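Local structure of malate synthase (3OYX) at residues Ala227-Tyr232 with Leu254-Leu259; Gly189-Thr194 with Gly204-Trp209. The protein catalyses the magnesium-dependent Claisen condensation of acetyl-CoA with glyoxylate, followed by hydrolysis of malyl-CoA to malate and CoA, in the glyoxylate cycle. One frame throughout, in Å; residues are numbered along the deposited sequence.

Contact 1. Residues Ala227-Tyr232 with Leu254-Leu259; sequences AVDGPY and LGIWSL. With GLV (glyoxylic acid), chain B.
The indole of Trp257 lies against Pro231, whose CD sits over one face of the six-membered ring in a CH-pi contact, 4.0 Å from the centroid and displaced toward the rim. Asp229 O stands at an edge of the same ring, close to its plane, and C1 of glyoxylate lies 3.7 Å from Trp257 CH2, oblique to the ring. The first torsion sends the ring forward: CG is anti to the backbone N (chi1 -154°), which takes the indole against the backbone of Gly230 and Pro231 and on to the substrate. Its NE1 is hydrogen-bonded to Thr16, an acetyl-CoA-binding residue, and Phe14 meets the ring edge-to-face.

Behind this aromatic end, two neighbouring parallel strands of a TIM barrel run together, joined by helix 238-249 in a beta-alpha-beta crossover. Asp229 is gripped through both backbone groups: its N donates to Gly255 O at 2.9 Å, and its O accepts from Trp257 N at 2.8 Å, the second bond being the more bent (138° at the hydrogen). Where the strands part, water takes over. One molecule links Ala227 O to Leu254 N, and a second receives Tyr232 N at 2.9 Å while donating weakly to Trp257 O.

On the face shared by Asp229 and Ile256 the two side chains run alongside each other, Asp229 CB 3.9 Å from Ile256 CG1. The carboxylate continues to Arg244 in a salt bridge, with Asn248 also bonded to OD2. Farther along, Leu259, assigned to the acetyl-CoA site, rests CD1 near Tyr232 O.

The Pro231-Trp257 pair thus offers glyoxylate carbon contacts, which probably shape its pocket while polar recognition falls to other groups such as Arg84, Val191 N and Asp192 N.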
loop_
_atom_site.group_PDB
_atom_site.type_symbol
_atom_site.label_atom_id
_atom_site.label_comp_id
_atom_site.label_asym_id
_atom_site.label_seq_id
_atom_site.Cartn_x
_atom_site.Cartn_y
_atom_site.Cartn_z
ATOM N N ALA A 227 -6.859 -15.418 -0.109
ATOM C CA ALA A 227 -5.637 -14.901 0.476
ATOM C C ALA A 227 -5.386 -15.596 1.806
ATOM O O ALA A 227 -6.333 -15.883 2.540
ATOM C CB ALA A 227 -5.807 -13.433 0.704
ATOM N N VAL A 228 -4.132 -15.916 2.117
ATOM C CA VAL A 228 -3.746 -16.685 3.313
ATOM C C VAL A 228 -2.438 -16.036 3.783
ATOM O O VAL A 228 -1.590 -15.765 2.958
ATOM C CB VAL A 228 -3.534 -18.220 2.937
ATOM C CG1 VAL A 228 -2.832 -19.016 4.043
ATOM C CG2 VAL A 228 -4.822 -18.877 2.505
ATOM N N ASP A 229 -2.267 -15.751 5.070
ATOM C CA ASP A 229 -1.004 -15.230 5.629
ATOM C C ASP A 229 0.036 -16.299 5.843
ATOM O O ASP A 229 -0.277 -17.512 5.875
ATOM C CB ASP A 229 -1.242 -14.577 6.987
ATOM C CG ASP A 229 -0.250 -13.504 7.275
ATOM O OD1 ASP A 229 0.512 -13.174 6.343
ATOM O OD2 ASP A 229 -0.234 -12.944 8.391
ATOM N N GLY A 230 1.271 -15.866 6.050
ATOM C CA GLY A 230 2.356 -16.797 6.159
ATOM C C GLY A 230 2.644 -17.241 7.568
ATOM O O GLY A 230 1.885 -16.950 8.500
ATOM N N PRO A 231 3.763 -17.957 7.728
ATOM C CA PRO A 231 4.072 -18.684 8.968
ATOM C C PRO A 231 4.225 -17.717 10.089
ATOM O O PRO A 231 4.753 -16.630 9.864
ATOM C CB PRO A 231 5.437 -19.326 8.709
ATOM C CG PRO A 231 5.908 -18.817 7.392
ATOM C CD PRO A 231 4.794 -18.089 6.691
ATOM N N TYR A 232 3.746 -18.118 11.258
ATOM C CA TYR A 232 3.917 -17.391 12.521
ATOM C C TYR A 232 4.746 -18.322 13.470
ATOM O O TYR A 232 4.180 -19.224 14.152
ATOM C CB TYR A 232 2.537 -17.045 13.110
ATOM C CG TYR A 232 2.610 -16.101 14.275
ATOM C CD1 TYR A 232 2.539 -14.708 14.089
ATOM C CD2 TYR A 232 2.750 -16.594 15.584
ATOM C CE1 TYR A 232 2.631 -13.817 15.173
ATOM C CE2 TYR A 232 2.852 -15.723 16.661
ATOM C CZ TYR A 232 2.803 -14.339 16.460
ATOM O OH TYR A 232 2.902 -13.507 17.570
ATOM N N LEU A 254 -8.427 -14.143 5.489
ATOM C CA LEU A 254 -9.089 -15.010 6.482
ATOM C C LEU A 254 -8.387 -16.338 6.820
ATOM O O LEU A 254 -8.882 -17.115 7.634
ATOM C CB LEU A 254 -10.564 -15.274 6.109
ATOM C CG LEU A 254 -11.385 -14.011 5.879
ATOM C CD1 LEU A 254 -12.802 -14.397 5.430
ATOM C CD2 LEU A 254 -11.464 -13.063 7.108
ATOM N N GLY A 255 -7.267 -16.634 6.182
ATOM C CA GLY A 255 -6.609 -17.902 6.462
ATOM C C GLY A 255 -5.197 -17.589 6.872
ATOM O O GLY A 255 -4.697 -16.533 6.523
ATOM N N ILE A 256 -4.555 -18.470 7.626
ATOM C CA ILE A 256 -3.166 -18.217 7.932
ATOM C C ILE A 256 -2.450 -19.537 7.843
ATOM O O ILE A 256 -3.080 -20.581 7.884
ATOM C CB ILE A 256 -3.020 -17.605 9.331
ATOM C CG1 ILE A 256 -1.544 -17.394 9.680
ATOM C CG2 ILE A 256 -3.793 -18.463 10.389
ATOM C CD1 ILE A 256 -1.366 -16.228 10.623
ATOM N N TRP A 257 -1.137 -19.482 7.698
ATOM C CA TRP A 257 -0.290 -20.660 7.839
ATOM C C TRP A 257 -0.361 -21.242 9.287
ATOM O O TRP A 257 -0.577 -20.496 10.261
ATOM C CB TRP A 257 1.115 -20.198 7.530
ATOM C CG TRP A 257 2.085 -21.208 7.028
ATOM C CD1 TRP A 257 2.594 -22.295 7.706
ATOM C CD2 TRP A 257 2.771 -21.157 5.787
ATOM N NE1 TRP A 257 3.531 -22.938 6.944
ATOM C CE2 TRP A 257 3.676 -22.246 5.767
ATOM C CE3 TRP A 257 2.742 -20.268 4.693
ATOM C CZ2 TRP A 257 4.525 -22.487 4.679
ATOM C CZ3 TRP A 257 3.562 -20.529 3.591
ATOM C CH2 TRP A 257 4.440 -21.623 3.605
ATOM N N SER A 258 -0.213 -22.558 9.430
ATOM C CA SER A 258 -0.167 -23.193 10.756
ATOM C C SER A 258 1.046 -24.125 10.744
ATOM O O SER A 258 1.316 -24.801 9.742
ATOM C CB SER A 258 -1.412 -24.002 11.045
ATOM O OG SER A 258 -2.492 -23.152 11.335
ATOM N N LEU A 259 1.803 -24.104 11.835
ATOM C CA LEU A 259 3.022 -24.865 11.895
ATOM C C LEU A 259 2.879 -26.120 12.768
ATOM O O LEU A 259 3.713 -27.001 12.713
ATOM C CB LEU A 259 4.124 -23.956 12.399
ATOM C CG LEU A 259 4.587 -22.926 11.375
ATOM C CD1 LEU A 259 5.666 -22.090 11.988
ATOM C CD2 LEU A 259 5.136 -23.661 10.155
HETATM C C1 GLV B . 7.097 -19.091 3.357
HETATM O O1 GLV B . 7.702 -19.869 2.611
HETATM C C2 GLV B . 7.956 -18.036 3.911
HETATM O O2 GLV B . 7.512 -17.341 4.822
HETATM O O3 GLV B . 9.177 -17.820 3.354
HETATM O O HOH W 1 -8.980 -15.287 2.851
HETATM O O HOH W 2 1.985 -20.429 11.462
#

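Contact 2. Residues Gly189-Thr194 with Gly204-Trp209; sequences GEVDYT and GELPAW. With MG (magnesium ion), chain D; GLV (glyoxylic acid), chain B.
Tyr193 meets Trp209 in a T-shaped stack on the helix that also carries a magnesium ligand of this TIM-barrel enzyme; that helix follows strand 183-188 and packs against the loop leading to helix 210-223. The Tyr193 edge points into the indole face: Tyr193 CE2 is 3.4 Å from Trp209 CD2, over the middle of the ring system, and the planes stand 84° apart. Pro207 CB covers the opposite indole face toward its rim, so the tryptophan lies between an aromatic edge and a proline of its own loop. Trp209 NE1 donates to Thr194 OG1, almost within the ring plane and nearly straight, at 3.1 Å and 169°. Thr194 OG1 is anti to the carbonyl carbon (chi1 -66°), a setting from which the hydroxyl also donates to Glu190 O one turn back; that carbonyl accepts Thr194 N as well. One hydroxyl thereby fixes the indole to the helix.

Leu206, partly exposed, supplies the looser side. Its CD1 reaches across Val191 at about a right angle, 3.8 Å from Val191 CG2, and also touches Glu190 CB, while CD2 approaches Thr194 OG1. These are scattered van der Waals touches without a directional bond, in contrast to the indole's two covered faces and hydrogen bond. The bent Glu190 chain brings CG obliquely to the indole before its carboxylate turns to a salt bridge with Arg244.

The helix start faces the other way, toward glyoxylate. Val191 N and Asp192 N donate separately to O2 and O3, as expected where a helix N-terminus favours an anionic ligand. Magnesium ties the same carboxylate to the protein, with Glu158 among its ligands: Asp192 OD2 binds the metal at 2.0 Å, and glyoxylate O1 and O3 chelate it beside two waters.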
loop_
_atom_site.group_PDB
_atom_site.type_symbol
_atom_site.label_atom_id
_atom_site.label_comp_id
_atom_site.label_asym_id
_atom_site.label_seq_id
_atom_site.Cartn_x
_atom_site.Cartn_y
_atom_site.Cartn_z
ATOM N N GLY A 189 4.390 -15.219 2.140
ATOM C CA GLY A 189 5.516 -15.895 2.773
ATOM C C GLY A 189 6.426 -14.846 3.332
ATOM O O GLY A 189 7.446 -14.484 2.740
ATOM N N GLU A 190 6.028 -14.354 4.502
ATOM C CA GLU A 190 6.761 -13.277 5.176
ATOM C C GLU A 190 8.245 -13.581 5.410
ATOM O O GLU A 190 9.049 -12.636 5.538
ATOM C CB GLU A 190 6.103 -12.843 6.494
ATOM C CG GLU A 190 4.998 -11.855 6.296
ATOM C CD GLU A 190 3.675 -12.522 6.103
ATOM O OE1 GLU A 190 3.620 -13.726 5.750
ATOM O OE2 GLU A 190 2.659 -11.839 6.315
ATOM N N VAL A 191 8.618 -14.856 5.474
ATOM C CA VAL A 191 10.034 -15.175 5.754
ATOM C C VAL A 191 10.945 -14.817 4.558
ATOM O O VAL A 191 11.794 -13.938 4.664
ATOM C CB VAL A 191 10.275 -16.628 6.273
ATOM C CG1 VAL A 191 11.715 -16.776 6.720
ATOM C CG2 VAL A 191 9.379 -16.884 7.471
ATOM N N ASP A 192 10.779 -15.492 3.432
ATOM C CA ASP A 192 11.595 -15.229 2.290
ATOM C C ASP A 192 11.348 -13.819 1.792
ATOM O O ASP A 192 12.284 -13.177 1.287
ATOM C CB ASP A 192 11.246 -16.230 1.224
ATOM C CG ASP A 192 11.877 -17.571 1.486
ATOM O OD1 ASP A 192 13.096 -17.545 1.704
ATOM O OD2 ASP A 192 11.172 -18.614 1.493
ATOM N N TYR A 193 10.129 -13.304 1.999
ATOM C CA TYR A 193 9.819 -11.931 1.598
ATOM C C TYR A 193 10.667 -10.895 2.330
ATOM O O TYR A 193 11.186 -9.955 1.678
ATOM C CB TYR A 193 8.333 -11.646 1.758
ATOM C CG TYR A 193 7.829 -10.265 1.377
ATOM C CD1 TYR A 193 7.454 -9.983 0.068
ATOM C CD2 TYR A 193 7.651 -9.283 2.356
ATOM C CE1 TYR A 193 6.964 -8.725 -0.292
ATOM C CE2 TYR A 193 7.147 -8.040 2.048
ATOM C CZ TYR A 193 6.789 -7.759 0.705
ATOM O OH TYR A 193 6.306 -6.499 0.387
ATOM N N THR A 194 10.869 -11.093 3.639
ATOM C CA THR A 194 11.716 -10.224 4.459
ATOM C C THR A 194 13.076 -10.169 3.874
ATOM O O THR A 194 13.620 -9.089 3.706
ATOM C CB THR A 194 11.804 -10.683 5.932
ATOM O OG1 THR A 194 10.514 -10.530 6.493
ATOM C CG2 THR A 194 12.770 -9.781 6.788
ATOM N N GLY A 204 15.325 -9.511 15.118
ATOM C CA GLY A 204 15.306 -10.516 14.038
ATOM C C GLY A 204 13.938 -11.199 13.988
ATOM O O GLY A 204 13.817 -12.231 13.335
ATOM N N GLU A 205 12.915 -10.676 14.692
ATOM C CA GLU A 205 11.505 -11.157 14.542
ATOM C C GLU A 205 10.967 -10.562 13.216
ATOM O O GLU A 205 11.465 -9.550 12.741
ATOM C CB GLU A 205 10.589 -10.827 15.751
ATOM C CG GLU A 205 9.710 -9.538 15.640
ATOM C CD GLU A 205 8.339 -9.512 16.437
ATOM O OE1 GLU A 205 7.312 -10.149 16.029
ATOM O OE2 GLU A 205 8.261 -8.775 17.454
ATOM N N LEU A 206 10.021 -11.213 12.556
ATOM C CA LEU A 206 9.593 -10.715 11.268
ATOM C C LEU A 206 8.877 -9.350 11.323
ATOM O O LEU A 206 7.982 -9.124 12.171
ATOM C CB LEU A 206 8.673 -11.753 10.633
ATOM C CG LEU A 206 9.330 -13.027 10.129
ATOM C CD1 LEU A 206 8.239 -13.887 9.553
ATOM C CD2 LEU A 206 10.496 -12.798 9.128
ATOM N N PRO A 207 9.182 -8.448 10.368
ATOM C CA PRO A 207 8.216 -7.344 10.314
ATOM C C PRO A 207 6.778 -7.854 10.058
ATOM O O PRO A 207 6.554 -8.986 9.546
ATOM C CB PRO A 207 8.674 -6.512 9.101
ATOM C CG PRO A 207 10.026 -7.026 8.738
ATOM C CD PRO A 207 10.077 -8.456 9.201
ATOM N N ALA A 208 5.822 -6.981 10.359
ATOM C CA ALA A 208 4.418 -7.262 10.219
ATOM C C ALA A 208 3.903 -7.106 8.763
ATOM O O ALA A 208 2.871 -7.682 8.385
ATOM C CB ALA A 208 3.658 -6.383 11.228
ATOM N N TRP A 209 4.604 -6.315 7.941
ATOM C CA TRP A 209 4.254 -6.120 6.507
ATOM C C TRP A 209 2.748 -5.952 6.248
ATOM O O TRP A 209 2.134 -6.651 5.429
ATOM C CB TRP A 209 4.740 -7.307 5.716
ATOM C CG TRP A 209 6.207 -7.512 5.738
ATOM C CD1 TRP A 209 6.878 -8.585 6.267
ATOM C CD2 TRP A 209 7.203 -6.678 5.115
ATOM N NE1 TRP A 209 8.236 -8.457 6.022
ATOM C CE2 TRP A 209 8.462 -7.293 5.335
ATOM C CE3 TRP A 209 7.149 -5.475 4.401
ATOM C CZ2 TRP A 209 9.649 -6.754 4.872
ATOM C CZ3 TRP A 209 8.337 -4.925 3.944
ATOM C CH2 TRP A 209 9.579 -5.563 4.187
HETATM MG MG MG D . 9.313 -19.175 1.855
HETATM C C1 GLV B . 7.097 -19.091 3.357
HETATM O O1 GLV B . 7.702 -19.869 2.611
HETATM C C2 GLV B . 7.956 -18.036 3.911
HETATM O O2 GLV B . 7.512 -17.341 4.822
HETATM O O3 GLV B . 9.177 -17.820 3.354
HETATM O O HOH W 3 10.256 -20.745 3.214
HETATM O O HOH W 4 9.463 -20.561 0.312
#

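Both contacts are largely buried and meet at glyoxylate, but one lies in the strands of the barrel and the other in the helix and loop beyond a strand end. Contact 1 joins adjacent core strands chiefly by backbone pairing. In contact 2 side chains hold loop to helix, and the partly exposed Leu206 marks its outer side. Contact 1 offers glyoxylate only carbon atoms, whereas contact 2 adds backbone amides and magnesium. The two are neighbours as well: Pro231 of contact 1 packs on Val191 of contact 2, and the carboxylates of Asp229 and Glu190, one from each contact, share Arg244 as a salt-bridge partner.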